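Side-chain contacts in dihydrodipicolinate synthase (Bacillus clausii KSM-K16, PDB 3E96), which probably catalyses, as members of the DapA family do, the formation of 4-hydroxy-tetrahydrodipicolinate in a TIM-barrel fold: residues Y128-D131 against I132-L136; P174-A177 against K178-R181; V224-L227 against E228-N232; D289-L292 against V293-L296. All coordinates share one frame; numbering follows the deposited sequence.

Contact 1: Y128-D131 against I132-L136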
loop_
_atom_site.group_PDB
_atom_site.type_symbol
_atom_site.label_atom_id
_atom_site.label_comp_id
_atom_site.label_asym_id
_atom_site.label_seq_id
_atom_site.Cartn_x
_atom_site.Cartn_y
_atom_site.Cartn_z
ATOM N N TYR B 128 2.380 -14.708 5.402
ATOM C CA TYR B 128 1.219 -13.829 5.310
ATOM C C TYR B 128 0.058 -14.535 4.615
ATOM O O TYR B 128 -1.035 -14.645 5.169
ATOM C CB TYR B 128 1.574 -12.555 4.536
ATOM C CG TYR B 128 0.406 -11.609 4.369
ATOM C CD1 TYR B 128 -0.038 -10.819 5.429
ATOM C CD2 TYR B 128 -0.281 -11.532 3.158
ATOM C CE1 TYR B 128 -1.141 -9.973 5.288
ATOM C CE2 TYR B 128 -1.380 -10.695 3.004
ATOM C CZ TYR B 128 -1.806 -9.919 4.070
ATOM O OH TYR B 128 -2.899 -9.100 3.914
ATOM N N PHE B 129 0.299 -15.015 3.399
ATOM C CA PHE B 129 -0.741 -15.702 2.645
ATOM C C PHE B 129 -1.159 -17.010 3.311
ATOM O O PHE B 129 -2.350 -17.307 3.428
ATOM C CB PHE B 129 -0.267 -15.978 1.216
ATOM C CG PHE B 129 -0.193 -14.745 0.350
ATOM C CD1 PHE B 129 -1.310 -13.928 0.184
ATOM C CD2 PHE B 129 0.980 -14.421 -0.322
ATOM C CE1 PHE B 129 -1.262 -12.800 -0.647
ATOM C CE2 PHE B 129 1.043 -13.298 -1.154
ATOM C CZ PHE B 129 -0.085 -12.489 -1.314
ATOM N N ARG B 130 -0.178 -17.793 3.746
ATOM C CA ARG B 130 -0.480 -19.068 4.386
ATOM C C ARG B 130 -1.384 -18.905 5.602
ATOM O O ARG B 130 -2.383 -19.609 5.728
ATOM C CB ARG B 130 0.805 -19.770 4.814
ATOM C CG ARG B 130 0.568 -21.128 5.456
ATOM C CD ARG B 130 1.736 -21.482 6.350
ATOM N NE ARG B 130 1.935 -20.444 7.360
ATOM C CZ ARG B 130 3.010 -20.351 8.132
ATOM N NH1 ARG B 130 3.990 -21.237 8.013
ATOM N NH2 ARG B 130 3.110 -19.365 9.015
ATOM N N ASP B 131 -1.036 -17.979 6.494
ATOM C CA ASP B 131 -1.825 -17.759 7.705
ATOM C C ASP B 131 -3.281 -17.425 7.409
ATOM O O ASP B 131 -4.189 -17.935 8.066
ATOM C CB ASP B 131 -1.219 -16.639 8.557
ATOM C CG ASP B 131 0.098 -17.036 9.200
ATOM O OD1 ASP B 131 0.428 -18.240 9.207
ATOM O OD2 ASP B 131 0.797 -16.134 9.711
ATOM N N ILE B 132 -3.502 -16.561 6.426
ATOM C CA ILE B 132 -4.857 -16.165 6.058
ATOM C C ILE B 132 -5.644 -17.319 5.442
ATOM O O ILE B 132 -6.804 -17.545 5.790
ATOM C CB ILE B 132 -4.825 -14.980 5.068
ATOM C CG1 ILE B 132 -4.242 -13.748 5.771
ATOM C CG2 ILE B 132 -6.231 -14.704 4.526
ATOM C CD1 ILE B 132 -3.903 -12.600 4.836
ATOM N N ILE B 133 -5.016 -18.047 4.526
ATOM C CA ILE B 133 -5.684 -19.169 3.875
ATOM C C ILE B 133 -6.045 -20.262 4.883
ATOM O O ILE B 133 -7.159 -20.784 4.867
ATOM C CB ILE B 133 -4.795 -19.769 2.759
ATOM C CG1 ILE B 133 -4.618 -18.735 1.641
ATOM C CG2 ILE B 133 -5.426 -21.043 2.202
ATOM C CD1 ILE B 133 -3.659 -19.164 0.558
ATOM N N GLU B 134 -5.115 -20.601 5.769
ATOM C CA GLU B 134 -5.393 -21.639 6.757
ATOM C C GLU B 134 -6.481 -21.221 7.740
ATOM O O GLU B 134 -7.332 -22.032 8.110
ATOM C CB GLU B 134 -4.115 -22.023 7.513
ATOM C CG GLU B 134 -3.007 -22.536 6.601
ATOM C CD GLU B 134 -1.882 -23.226 7.354
ATOM O OE1 GLU B 134 -1.466 -22.717 8.414
ATOM O OE2 GLU B 134 -1.400 -24.274 6.876
ATOM N N ALA B 135 -6.467 -19.957 8.154
ATOM C CA ALA B 135 -7.467 -19.459 9.092
ATOM C C ALA B 135 -8.862 -19.434 8.473
ATOM O O ALA B 135 -9.853 -19.771 9.127
ATOM C CB ALA B 135 -7.088 -18.058 9.575
ATOM N N LEU B 136 -8.946 -19.040 7.206
ATOM C CA LEU B 136 -10.237 -18.961 6.534
ATOM C C LEU B 136 -10.817 -20.308 6.125
ATOM O O LEU B 136 -12.034 -20.490 6.158
ATOM C CB LEU B 136 -10.141 -18.065 5.295
ATOM C CG LEU B 136 -9.952 -16.564 5.537
ATOM C CD1 LEU B 136 -9.827 -15.848 4.194
ATOM C CD2 LEU B 136 -11.135 -16.009 6.331
HETATM O O HOH W 1 -1.376 -20.885 10.082
#
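Helical hydrogen bonds tie F129 to I133, R130 to E134 and D131 to A135, the first two nearly straight: E134 N to R130 O spans 2.9 Å at an N-H...O angle of 169°. One residue earlier, the bond from I132 N to Y128 O is weak. The charged groups gather on one flank. R130 grips D131 side-on, NE and NH2 both reaching OD1 from the same face of the carboxylate; the shorter bond, R130 NH2 to D131 OD1, is 2.9 Å. E134 OE1 lies 4.2 Å from R130 NE, well out of the guanidinium plane; no N-H points at it, and the two interact through charge at most, while E134 CD touches R130 CG. A water 2.5 Å from E134 OE1 bonds weakly to D131 OD1. A methionine in place of R130 would probably leave the D131 carboxylate without its cationic mate and freer to turn. Helix 122-136 is the crossover of a beta-alpha-beta unit of the TIM barrel, between strands 109-112 and 140-144. Its apolar flank faces I112 and helix 92-105. There I132 CD1 lies over one face of the Y128 ring, toward its rim, 3.7 Å from the centroid. The ring is brought alongside by CG standing opposite the backbone N (chi1 178°), and Y128 OH bonds to Y90 O.

Contact 2: P174-A177 against K178-R181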
loop_
_atom_site.group_PDB
_atom_site.type_symbol
_atom_site.label_atom_id
_atom_site.label_comp_id
_atom_site.label_asym_id
_atom_site.label_seq_id
_atom_site.Cartn_x
_atom_site.Cartn_y
_atom_site.Cartn_z
ATOM N N PRO B 174 9.444 -14.973 -18.689
ATOM C CA PRO B 174 10.259 -16.147 -18.345
ATOM C C PRO B 174 9.964 -16.607 -16.919
ATOM O O PRO B 174 9.891 -17.805 -16.652
ATOM C CB PRO B 174 11.691 -15.637 -18.512
ATOM C CG PRO B 174 11.548 -14.657 -19.644
ATOM C CD PRO B 174 10.289 -13.896 -19.240
ATOM N N ARG B 175 9.789 -15.656 -16.000
ATOM C CA ARG B 175 9.479 -16.010 -14.616
ATOM C C ARG B 175 8.144 -16.733 -14.532
ATOM O O ARG B 175 8.025 -17.768 -13.874
ATOM C CB ARG B 175 9.405 -14.768 -13.723
ATOM C CG ARG B 175 10.731 -14.293 -13.179
ATOM C CD ARG B 175 10.532 -13.120 -12.218
ATOM N NE ARG B 175 9.918 -13.508 -10.945
ATOM C CZ ARG B 175 9.892 -12.722 -9.870
ATOM N NH1 ARG B 175 10.439 -11.513 -9.924
ATOM N NH2 ARG B 175 9.357 -13.148 -8.733
ATOM N N PHE B 176 7.133 -16.179 -15.194
ATOM C CA PHE B 176 5.809 -16.780 -15.174
ATOM C C PHE B 176 5.824 -18.185 -15.776
ATOM O O PHE B 176 5.298 -19.127 -15.182
ATOM C CB PHE B 176 4.804 -15.895 -15.928
ATOM C CG PHE B 176 3.432 -16.502 -16.040
ATOM C CD1 PHE B 176 2.667 -16.739 -14.902
ATOM C CD2 PHE B 176 2.937 -16.902 -17.275
ATOM C CE1 PHE B 176 1.430 -17.373 -14.995
ATOM C CE2 PHE B 176 1.704 -17.536 -17.381
ATOM C CZ PHE B 176 0.948 -17.775 -16.238
ATOM N N ALA B 177 6.443 -18.334 -16.944
ATOM C CA ALA B 177 6.498 -19.643 -17.594
ATOM C C ALA B 177 7.172 -20.692 -16.710
ATOM O O ALA B 177 6.761 -21.858 -16.691
ATOM C CB ALA B 177 7.229 -19.537 -18.929
ATOM N N LYS B 178 8.199 -20.280 -15.975
ATOM C CA LYS B 178 8.917 -21.202 -15.107
ATOM C C LYS B 178 8.132 -21.596 -13.855
ATOM O O LYS B 178 8.107 -22.770 -13.483
ATOM C CB LYS B 178 10.269 -20.608 -14.696
ATOM C CG LYS B 178 11.126 -21.537 -13.843
ATOM C CD LYS B 178 11.418 -22.859 -14.552
ATOM C CE LYS B 178 12.148 -23.835 -13.634
ATOM N NZ LYS B 178 12.430 -25.134 -14.314
ATOM N N VAL B 179 7.484 -20.638 -13.200
ATOM C CA VAL B 179 6.744 -20.989 -11.993
ATOM C C VAL B 179 5.563 -21.903 -12.319
ATOM O O VAL B 179 5.240 -22.804 -11.547
ATOM C CB VAL B 179 6.265 -19.733 -11.206
ATOM C CG1 VAL B 179 5.146 -19.015 -11.956
ATOM C CG2 VAL B 179 5.810 -20.157 -9.806
ATOM N N VAL B 180 4.926 -21.685 -13.465
ATOM C CA VAL B 180 3.813 -22.535 -13.878
ATOM C C VAL B 180 4.317 -23.975 -14.000
ATOM O O VAL B 180 3.623 -24.928 -13.647
ATOM C CB VAL B 180 3.252 -22.100 -15.254
ATOM C CG1 VAL B 180 2.374 -23.205 -15.847
ATOM C CG2 VAL B 180 2.443 -20.819 -15.096
ATOM N N ARG B 181 5.540 -24.119 -14.494
ATOM C CA ARG B 181 6.131 -25.434 -14.689
ATOM C C ARG B 181 6.918 -25.955 -13.487
ATOM O O ARG B 181 7.545 -27.013 -13.560
ATOM C CB ARG B 181 7.002 -25.397 -15.948
ATOM C CG ARG B 181 6.170 -25.105 -17.196
ATOM C CD ARG B 181 6.987 -24.798 -18.439
ATOM N NE ARG B 181 6.111 -24.742 -19.606
ATOM C CZ ARG B 181 5.208 -23.789 -19.829
ATOM N NH1 ARG B 181 5.062 -22.787 -18.967
ATOM N NH2 ARG B 181 4.426 -23.859 -20.897
#
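F176 and V180 meet one turn apart on helix 173-180, the connection between strands 163-168 and 190-193 in a beta-alpha-beta unit of the TIM barrel. F176 extends with CG opposite its backbone N (chi1 176°), which puts the ring beside its own carbonyl, within reach of V180. V180 CG2 then sits over one face, toward the rim: a CH-pi contact of 3.8 Å to the ring centroid, with F176 CZ 3.6 Å from the methyl. V179 has turned its CG1 between the backbone N and the carbonyl carbon (chi1 71°), a crowded position that brings this methyl 3.2 Å from F176 O. The ring also meets F203 and Y168, and the valines rest on W191. Replacing F176 with alanine would probably uncover the V180 methyl and open a gap between this helix and helix 200-206. On the other flank, R175 carries its guanidinium away to D151, P147 O and I149 O. K178 is bent at chi2 and leads outward. R181, the first residue to leave helical angles, runs straight from CG to NE and then folds back; its NH1 also serves A206 O. R181 NH1 donates in the guanidinium plane to A177 O at 3.0 Å, with a C=O...N angle of 118°.

Contact 3: V224-L227 against E228-N232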
loop_
_atom_site.group_PDB
_atom_site.type_symbol
_atom_site.label_atom_id
_atom_site.label_comp_id
_atom_site.label_asym_id
_atom_site.label_seq_id
_atom_site.Cartn_x
_atom_site.Cartn_y
_atom_site.Cartn_z
ATOM N N VAL B 224 -14.523 -10.729 -23.979
ATOM C CA VAL B 224 -15.008 -12.055 -24.346
ATOM C C VAL B 224 -14.415 -12.497 -25.680
ATOM O O VAL B 224 -14.059 -13.660 -25.850
ATOM C CB VAL B 224 -16.556 -12.086 -24.437
ATOM C CG1 VAL B 224 -17.020 -13.430 -24.988
ATOM C CG2 VAL B 224 -17.159 -11.868 -23.055
ATOM N N GLU B 225 -14.305 -11.569 -26.625
ATOM C CA GLU B 225 -13.741 -11.899 -27.929
ATOM C C GLU B 225 -12.301 -12.384 -27.784
ATOM O O GLU B 225 -11.894 -13.331 -28.458
ATOM C CB GLU B 225 -13.772 -10.683 -28.859
ATOM C CG GLU B 225 -15.158 -10.117 -29.109
ATOM C CD GLU B 225 -15.140 -8.944 -30.073
ATOM O OE1 GLU B 225 -16.139 -8.187 -30.111
ATOM O OE2 GLU B 225 -14.133 -8.782 -30.798
ATOM N N MET B 226 -11.533 -11.739 -26.906
ATOM C CA MET B 226 -10.142 -12.136 -26.706
ATOM C C MET B 226 -10.066 -13.524 -26.090
ATOM O O MET B 226 -9.259 -14.347 -26.516
ATOM C CB MET B 226 -9.391 -11.140 -25.804
ATOM C CG MET B 226 -7.915 -11.529 -25.567
ATOM S SD MET B 226 -6.893 -10.334 -24.629
ATOM C CE MET B 226 -6.403 -9.213 -25.978
ATOM N N LEU B 227 -10.900 -13.781 -25.084
ATOM C CA LEU B 227 -10.899 -15.082 -24.422
ATOM C C LEU B 227 -11.234 -16.194 -25.406
ATOM O O LEU B 227 -10.579 -17.232 -25.428
ATOM C CB LEU B 227 -11.913 -15.116 -23.273
ATOM C CG LEU B 227 -12.002 -16.456 -22.528
ATOM C CD1 LEU B 227 -10.722 -16.694 -21.729
ATOM C CD2 LEU B 227 -13.212 -16.457 -21.599
ATOM N N GLU B 228 -12.259 -15.977 -26.222
ATOM C CA GLU B 228 -12.661 -16.997 -27.182
ATOM C C GLU B 228 -11.582 -17.235 -28.236
ATOM O O GLU B 228 -11.303 -18.379 -28.591
ATOM C CB GLU B 228 -13.985 -16.606 -27.834
ATOM C CG GLU B 228 -15.070 -16.323 -26.801
ATOM C CD GLU B 228 -16.455 -16.236 -27.401
ATOM O OE1 GLU B 228 -16.610 -15.583 -28.453
ATOM O OE2 GLU B 228 -17.392 -16.812 -26.807
ATOM N N ALA B 229 -10.968 -16.158 -28.722
ATOM C CA ALA B 229 -9.913 -16.274 -29.723
ATOM C C ALA B 229 -8.743 -17.069 -29.147
ATOM O O ALA B 229 -8.192 -17.947 -29.811
ATOM C CB ALA B 229 -9.442 -14.884 -30.163
ATOM N N LEU B 230 -8.369 -16.761 -27.909
ATOM C CA LEU B 230 -7.266 -17.462 -27.259
ATOM C C LEU B 230 -7.595 -18.944 -27.092
ATOM O O LEU B 230 -6.773 -19.810 -27.384
ATOM C CB LEU B 230 -6.975 -16.840 -25.888
ATOM C CG LEU B 230 -6.313 -15.455 -25.885
ATOM C CD1 LEU B 230 -6.319 -14.871 -24.476
ATOM C CD2 LEU B 230 -4.883 -15.576 -26.402
ATOM N N ARG B 231 -8.802 -19.228 -26.614
ATOM C CA ARG B 231 -9.227 -20.606 -26.406
ATOM C C ARG B 231 -9.283 -21.393 -27.713
ATOM O O ARG B 231 -9.018 -22.593 -27.727
ATOM C CB ARG B 231 -10.595 -20.638 -25.721
ATOM C CG ARG B 231 -10.553 -20.331 -24.226
ATOM C CD ARG B 231 -11.953 -20.274 -23.650
ATOM N NE ARG B 231 -11.961 -20.251 -22.190
ATOM C CZ ARG B 231 -13.066 -20.145 -21.459
ATOM N NH1 ARG B 231 -14.246 -20.046 -22.053
ATOM N NH2 ARG B 231 -12.996 -20.148 -20.135
ATOM N N ASN B 232 -9.627 -20.722 -28.808
ATOM C CA ASN B 232 -9.709 -21.390 -30.105
ATOM C C ASN B 232 -8.367 -21.424 -30.819
ATOM O O ASN B 232 -8.256 -21.975 -31.915
ATOM C CB ASN B 232 -10.723 -20.692 -31.012
ATOM C CG ASN B 232 -12.132 -20.755 -30.470
ATOM O OD1 ASN B 232 -12.526 -21.744 -29.855
ATOM N ND2 ASN B 232 -12.906 -19.704 -30.709
#
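L227 O accepts from R231 N at 2.9 Å, and the bond from L230 N to M226 O is equally short. Together with E228 N to V224 O and A229 N to E225 O, these main-chain bonds knit the last turns of helix 220-231. N232 N continues the series to E228 O. R231 NH2 finds its partner outside these turns, donating to E13 O in the segment leading into the first barrel strand.

In this pose the R231 guanidinium lies across L227. The chain is extended from CG to NE, and L227 CD2 stands 3.7 Å above the guanidinium plane, over its centre, with R231 CZ its closest atom. L227 CG is opposite the backbone N (chi1 179°), which carries the methyls outward beside its own carbonyl, where CD2 meets the guanidinium face; L227 CD1 lies 3.8 Å from R231 NE. Both residues also rest on T14. The helix follows strand 210-213, the eighth of the TIM barrel, and is packed between helix 200-206 and helix 235-252.

Farther out, M226 and L230 run alongside each other, with M226 CG 3.9 Å from L230 CD1. M226 meets A200 and P201, L230 touches W204 and V238, and A229 sits against A237 and V238. On a further flank, V224 and E228 are likewise neighbours. There V224 CG1 touches the carboxylate carbon E228 CD at 3.7 Å, a van der Waals contact of a methyl with the charged end of an exposed side chain, while V224 also leans on I47.

Contact 4: D289-L292 against V293-L296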
loop_
_atom_site.group_PDB
_atom_site.type_symbol
_atom_site.label_atom_id
_atom_site.label_comp_id
_atom_site.label_asym_id
_atom_site.label_seq_id
_atom_site.Cartn_x
_atom_site.Cartn_y
_atom_site.Cartn_z
ATOM N N ASP B 289 -5.827 14.362 -21.299
ATOM C CA ASP B 289 -6.233 12.964 -21.217
ATOM C C ASP B 289 -7.703 12.753 -21.587
ATOM O O ASP B 289 -8.061 11.712 -22.132
ATOM C CB ASP B 289 -5.941 12.402 -19.821
ATOM C CG ASP B 289 -4.454 12.144 -19.597
ATOM O OD1 ASP B 289 -3.675 12.255 -20.568
ATOM O OD2 ASP B 289 -4.062 11.822 -18.453
ATOM N N LYS B 290 -8.553 13.734 -21.291
ATOM C CA LYS B 290 -9.969 13.624 -21.647
ATOM C C LYS B 290 -10.065 13.530 -23.173
ATOM O O LYS B 290 -10.884 12.787 -23.714
ATOM C CB LYS B 290 -10.748 14.847 -21.150
ATOM C CG LYS B 290 -11.154 14.788 -19.686
ATOM C CD LYS B 290 -11.724 16.123 -19.227
ATOM C CE LYS B 290 -12.541 15.984 -17.947
ATOM N NZ LYS B 290 -11.808 15.275 -16.860
ATOM N N GLN B 291 -9.210 14.282 -23.860
ATOM C CA GLN B 291 -9.187 14.279 -25.320
ATOM C C GLN B 291 -8.692 12.930 -25.834
ATOM O O GLN B 291 -9.194 12.413 -26.834
ATOM C CB GLN B 291 -8.275 15.395 -25.837
ATOM C CG GLN B 291 -8.285 15.565 -27.351
ATOM C CD GLN B 291 -9.585 16.163 -27.863
ATOM O OE1 GLN B 291 -10.664 15.602 -27.667
ATOM N NE2 GLN B 291 -9.487 17.312 -28.522
ATOM N N LEU B 292 -7.708 12.352 -25.150
ATOM C CA LEU B 292 -7.181 11.057 -25.561
ATOM C C LEU B 292 -8.241 9.966 -25.396
ATOM O O LEU B 292 -8.304 9.036 -26.196
ATOM C CB LEU B 292 -5.930 10.700 -24.748
ATOM C CG LEU B 292 -4.702 11.589 -24.964
ATOM C CD1 LEU B 292 -3.595 11.185 -23.997
ATOM C CD2 LEU B 292 -4.229 11.461 -26.408
ATOM N N VAL B 293 -9.068 10.075 -24.358
ATOM C CA VAL B 293 -10.126 9.085 -24.135
ATOM C C VAL B 293 -11.166 9.240 -25.247
ATOM O O VAL B 293 -11.685 8.255 -25.780
ATOM C CB VAL B 293 -10.824 9.286 -22.765
ATOM C CG1 VAL B 293 -12.057 8.375 -22.663
ATOM C CG2 VAL B 293 -9.852 8.965 -21.634
ATOM N N THR B 294 -11.462 10.488 -25.588
ATOM C CA THR B 294 -12.425 10.784 -26.641
ATOM C C THR B 294 -11.952 10.201 -27.968
ATOM O O THR B 294 -12.697 9.492 -28.646
ATOM C CB THR B 294 -12.614 12.309 -26.793
ATOM O OG1 THR B 294 -13.197 12.832 -25.596
ATOM C CG2 THR B 294 -13.518 12.631 -27.984
ATOM N N GLU B 295 -10.703 10.484 -28.329
ATOM C CA GLU B 295 -10.148 9.991 -29.583
ATOM C C GLU B 295 -10.110 8.468 -29.619
ATOM O O GLU B 295 -10.240 7.862 -30.682
ATOM C CB GLU B 295 -8.738 10.549 -29.798
ATOM C CG GLU B 295 -8.652 12.058 -29.620
ATOM C CD GLU B 295 -7.276 12.617 -29.935
ATOM O OE1 GLU B 295 -6.269 11.942 -29.628
ATOM O OE2 GLU B 295 -7.204 13.739 -30.478
ATOM N N LEU B 296 -9.935 7.848 -28.457
ATOM C CA LEU B 296 -9.884 6.392 -28.385
ATOM C C LEU B 296 -11.276 5.799 -28.621
ATOM O O LEU B 296 -11.433 4.824 -29.362
ATOM C CB LEU B 296 -9.352 5.959 -27.017
ATOM C CG LEU B 296 -8.777 4.549 -26.890
ATOM C CD1 LEU B 296 -7.565 4.404 -27.795
ATOM C CD2 LEU B 296 -8.373 4.300 -25.447
#
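T294 and K290 form the firm polar part of this turn. K290 O accepts two bonds from one residue, from T294 N and from T294 OG1, both at 3.0 Å and from opposite faces of the carbonyl plane. The hydroxyl gets there because OG1 stands opposite its own carbonyl carbon and beside the backbone N (chi1 -65°), which points it back down the helix. V293 N to D289 O, at 2.9 Å, and L296 N to L292 O complete the tighter side. V293 is buried: its CG2 lies 3.3 Å from D289 O, and its side chain is pressed against L251, A267 and M270. D289, also buried, turns its carboxylate outward from the turn to K254, Y255 and N259, while K290 NZ reaches E266 and L285 O.

Helix 287-299 lies beyond the eight-stranded TIM barrel, in the C-terminal helical region, where it packs on helices 235-252 and 262-270; L292 and L296 face the former.

The opposite character belongs to Q291 and E295, both exposed on the solvent side. Their side chains cross with the amide and carboxylate planes 9° apart, and between these side chains the nearest approach is Q291 CG to E295 OE2 at 3.8 Å. Equally loose van der Waals touches of oxygen on carbon bring L292 CD2 to 3.8 Å from E295 OE1 and Q291 OE1 to 3.9 Å from T294 CB.

All four contacts join side chains about one turn apart on a helix, yet they sit on four different helices and none touches another. Contacts 1 and 3 each have four buried residues, contacts 2 and 4 only two. Contacts 1 and 2 belong to beta-alpha-beta units of the barrel wall, and in both a methyl covers an aromatic face; contact 1 adds a surface salt bridge, R130-D131. The side chains of F129 and F176 lie about 6 and 9 Å from those of the predicted catalytic Y143 and K167, respectively. Contacts 3 and 4, away from those sites, both border helix 235-252. Contact 3 sets an aliphatic side chain against a guanidinium, whereas contact 4 adds a threonine hydroxyl to its main-chain bonds.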